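Local coordinates for proto-oncogene vav (Homo sapiens, PDB 6NEW), which probably acts as a guanine nucleotide exchange factor for Rac-type GTPases, joining a catalytic RhoGEF domain to a PH domain and a zinc-binding C1 domain, at residues F317-D322 against Y328-K333. Numbering follows the deposited sequence.
Sequences FLLIED and YELFFK
Phe317 and Leu319 pair with Leu330 and Tyr328 as the antiparallel arms of a beta hairpin, their N-to-C directions at 152°; these two hydrogen-bonded pairs, Phe317-Leu330 and Leu319-Tyr328, flank the non-hydrogen-bonded pair Leu318-Glu329. Leu330 N meets Phe317 O at 3.0 Å, nearly in line with the carbonyl, while the return bond from Phe317 N to Leu330 O is weak at 3.4 Å. At the other end Tyr328 N bonds Leu319 O at 2.8 Å, and Leu319 N returns a bond to Tyr328 O at 3.1 Å. With chi1 at 63°, Phe317 CG is wedged between its own N and C, a turn that carries the ring toward the partner strand. Leu330 CB lies over one face of this ring, and Leu330 CD2 reaches Phe317 CE1 at 3.7 Å. The Phe332 ring runs nearly parallel to it but slid aside, centroids 5.4 Å apart. Replacing Phe317 by an alanine is likely to open a gap beside Leu330 and leave Phe332 without this aromatic neighbour. On the opposite side of the sheet, Leu318 CD2 packs alongside Glu329 CG, and Glu329 OE1 hydrogen-bonds Thr258 OG1. Within the PH domain, strands 298-302 and 249-258 flank the hairpin, and helix 335-352 packs on the Phe317 side, Phe345 touching Phe317, Leu319 and Leu330, with Trp341 and Met342 also against Phe317.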
loop_
_atom_site.group_PDB
_atom_site.type_symbol
_atom_site.label_atom_id
_atom_site.label_comp_id
_atom_site.label_asym_id
_atom_site.label_seq_id
_atom_site.Cartn_x
_atom_site.Cartn_y
_atom_site.Cartn_z
ATOM N N PHE A 317 13.006 20.385 -22.124
ATOM C CA PHE A 317 13.326 20.908 -20.817
ATOM C C PHE A 317 14.748 20.465 -20.556
ATOM O O PHE A 317 15.239 19.523 -21.200
ATOM C CB PHE A 317 12.351 20.520 -19.711
ATOM C CG PHE A 317 12.177 19.074 -19.328
ATOM C CD1 PHE A 317 13.027 18.473 -18.397
ATOM C CD2 PHE A 317 11.088 18.343 -19.796
ATOM C CE1 PHE A 317 12.830 17.143 -18.001
ATOM C CE2 PHE A 317 10.881 17.023 -19.385
ATOM C CZ PHE A 317 11.764 16.425 -18.512
ATOM N N LEU A 318 15.429 21.192 -19.663
ATOM C CA LEU A 318 16.815 20.962 -19.266
ATOM C C LEU A 318 16.881 20.249 -17.934
ATOM O O LEU A 318 16.042 20.465 -17.067
ATOM C CB LEU A 318 17.575 22.306 -19.168
ATOM C CG LEU A 318 17.418 23.293 -20.343
ATOM C CD1 LEU A 318 17.751 24.726 -19.898
ATOM C CD2 LEU A 318 18.286 22.878 -21.526
ATOM N N LEU A 319 17.883 19.393 -17.788
ATOM C CA LEU A 319 18.174 18.625 -16.588
ATOM C C LEU A 319 19.638 18.945 -16.292
ATOM O O LEU A 319 20.537 18.472 -16.986
ATOM C CB LEU A 319 17.907 17.117 -16.824
ATOM C CG LEU A 319 18.273 16.154 -15.664
ATOM C CD1 LEU A 319 17.386 16.379 -14.449
ATOM C CD2 LEU A 319 18.156 14.721 -16.097
ATOM N N ILE A 320 19.857 19.861 -15.354
ATOM C CA ILE A 320 21.192 20.403 -15.074
ATOM C C ILE A 320 21.747 20.047 -13.714
ATOM O O ILE A 320 21.036 20.184 -12.735
ATOM C CB ILE A 320 21.154 21.969 -15.272
ATOM C CG1 ILE A 320 20.771 22.369 -16.720
ATOM C CG2 ILE A 320 22.492 22.636 -14.865
ATOM C CD1 ILE A 320 20.142 23.750 -16.800
ATOM N N GLU A 321 23.042 19.690 -13.642
ATOM C CA GLU A 321 23.738 19.390 -12.370
ATOM C C GLU A 321 23.871 20.715 -11.634
ATOM O O GLU A 321 24.275 21.707 -12.246
ATOM C CB GLU A 321 25.098 18.711 -12.625
ATOM C CG GLU A 321 25.699 17.992 -11.419
ATOM C CD GLU A 321 26.595 18.816 -10.503
ATOM O OE1 GLU A 321 26.993 19.939 -10.890
ATOM O OE2 GLU A 321 26.926 18.321 -9.401
ATOM N N ASP A 322 23.441 20.756 -10.356
ATOM C CA ASP A 322 23.344 21.961 -9.509
ATOM C C ASP A 322 24.651 22.773 -9.337
ATOM O O ASP A 322 24.589 23.891 -8.818
ATOM C CB ASP A 322 22.704 21.659 -8.131
ATOM C CG ASP A 322 23.356 20.595 -7.286
ATOM O OD1 ASP A 322 24.482 20.179 -7.623
ATOM O OD2 ASP A 322 22.753 20.197 -6.263
ATOM N N TYR A 328 21.919 18.221 -19.423
ATOM C CA TYR A 328 21.241 17.464 -20.482
ATOM C C TYR A 328 20.094 18.291 -21.062
ATOM O O TYR A 328 19.567 19.178 -20.387
ATOM C CB TYR A 328 20.665 16.135 -19.938
ATOM C CG TYR A 328 21.677 15.203 -19.309
ATOM C CD1 TYR A 328 22.374 14.274 -20.079
ATOM C CD2 TYR A 328 21.909 15.220 -17.937
ATOM C CE1 TYR A 328 23.311 13.415 -19.505
ATOM C CE2 TYR A 328 22.827 14.350 -17.349
ATOM C CZ TYR A 328 23.537 13.461 -18.139
ATOM O OH TYR A 328 24.437 12.601 -17.562
ATOM N N GLU A 329 19.699 17.976 -22.299
ATOM C CA GLU A 329 18.553 18.560 -23.007
ATOM C C GLU A 329 17.691 17.360 -23.342
ATOM O O GLU A 329 18.178 16.410 -23.953
ATOM C CB GLU A 329 18.965 19.266 -24.308
ATOM C CG GLU A 329 19.842 20.499 -24.151
ATOM C CD GLU A 329 19.915 21.325 -25.425
ATOM O OE1 GLU A 329 19.900 20.722 -26.522
ATOM O OE2 GLU A 329 19.994 22.573 -25.331
ATOM N N LEU A 330 16.448 17.371 -22.883
ATOM C CA LEU A 330 15.564 16.234 -23.019
ATOM C C LEU A 330 14.470 16.577 -23.985
ATOM O O LEU A 330 13.690 17.504 -23.736
ATOM C CB LEU A 330 15.011 15.826 -21.619
ATOM C CG LEU A 330 15.786 14.785 -20.763
ATOM C CD1 LEU A 330 17.246 15.085 -20.663
ATOM C CD2 LEU A 330 15.253 14.745 -19.365
ATOM N N PHE A 331 14.416 15.833 -25.104
ATOM C CA PHE A 331 13.422 16.082 -26.157
ATOM C C PHE A 331 12.375 14.985 -26.213
ATOM O O PHE A 331 12.714 13.802 -26.303
ATOM C CB PHE A 331 14.079 16.258 -27.538
ATOM C CG PHE A 331 15.060 17.396 -27.647
ATOM C CD1 PHE A 331 16.401 17.215 -27.309
ATOM C CD2 PHE A 331 14.663 18.630 -28.159
ATOM C CE1 PHE A 331 17.312 18.265 -27.426
ATOM C CE2 PHE A 331 15.572 19.680 -28.282
ATOM C CZ PHE A 331 16.886 19.498 -27.901
ATOM N N PHE A 332 11.112 15.398 -26.173
ATOM C CA PHE A 332 9.951 14.518 -26.234
ATOM C C PHE A 332 9.214 14.733 -27.569
ATOM O O PHE A 332 9.314 15.826 -28.150
ATOM C CB PHE A 332 9.049 14.721 -24.996
ATOM C CG PHE A 332 9.854 14.403 -23.761
ATOM C CD1 PHE A 332 10.060 13.085 -23.368
ATOM C CD2 PHE A 332 10.524 15.412 -23.065
ATOM C CE1 PHE A 332 10.886 12.789 -22.291
ATOM C CE2 PHE A 332 11.369 15.107 -22.013
ATOM C CZ PHE A 332 11.521 13.801 -21.608
ATOM N N LYS A 333 8.544 13.678 -28.080
ATOM C CA LYS A 333 7.849 13.740 -29.365
ATOM C C LYS A 333 6.721 14.764 -29.364
ATOM O O LYS A 333 6.614 15.521 -30.323
ATOM C CB LYS A 333 7.381 12.359 -29.848
ATOM C CG LYS A 333 7.422 12.238 -31.366
ATOM C CD LYS A 333 6.844 10.937 -31.876
ATOM C CE LYS A 333 7.200 10.762 -33.333
ATOM N NZ LYS A 333 6.180 9.966 -34.065
#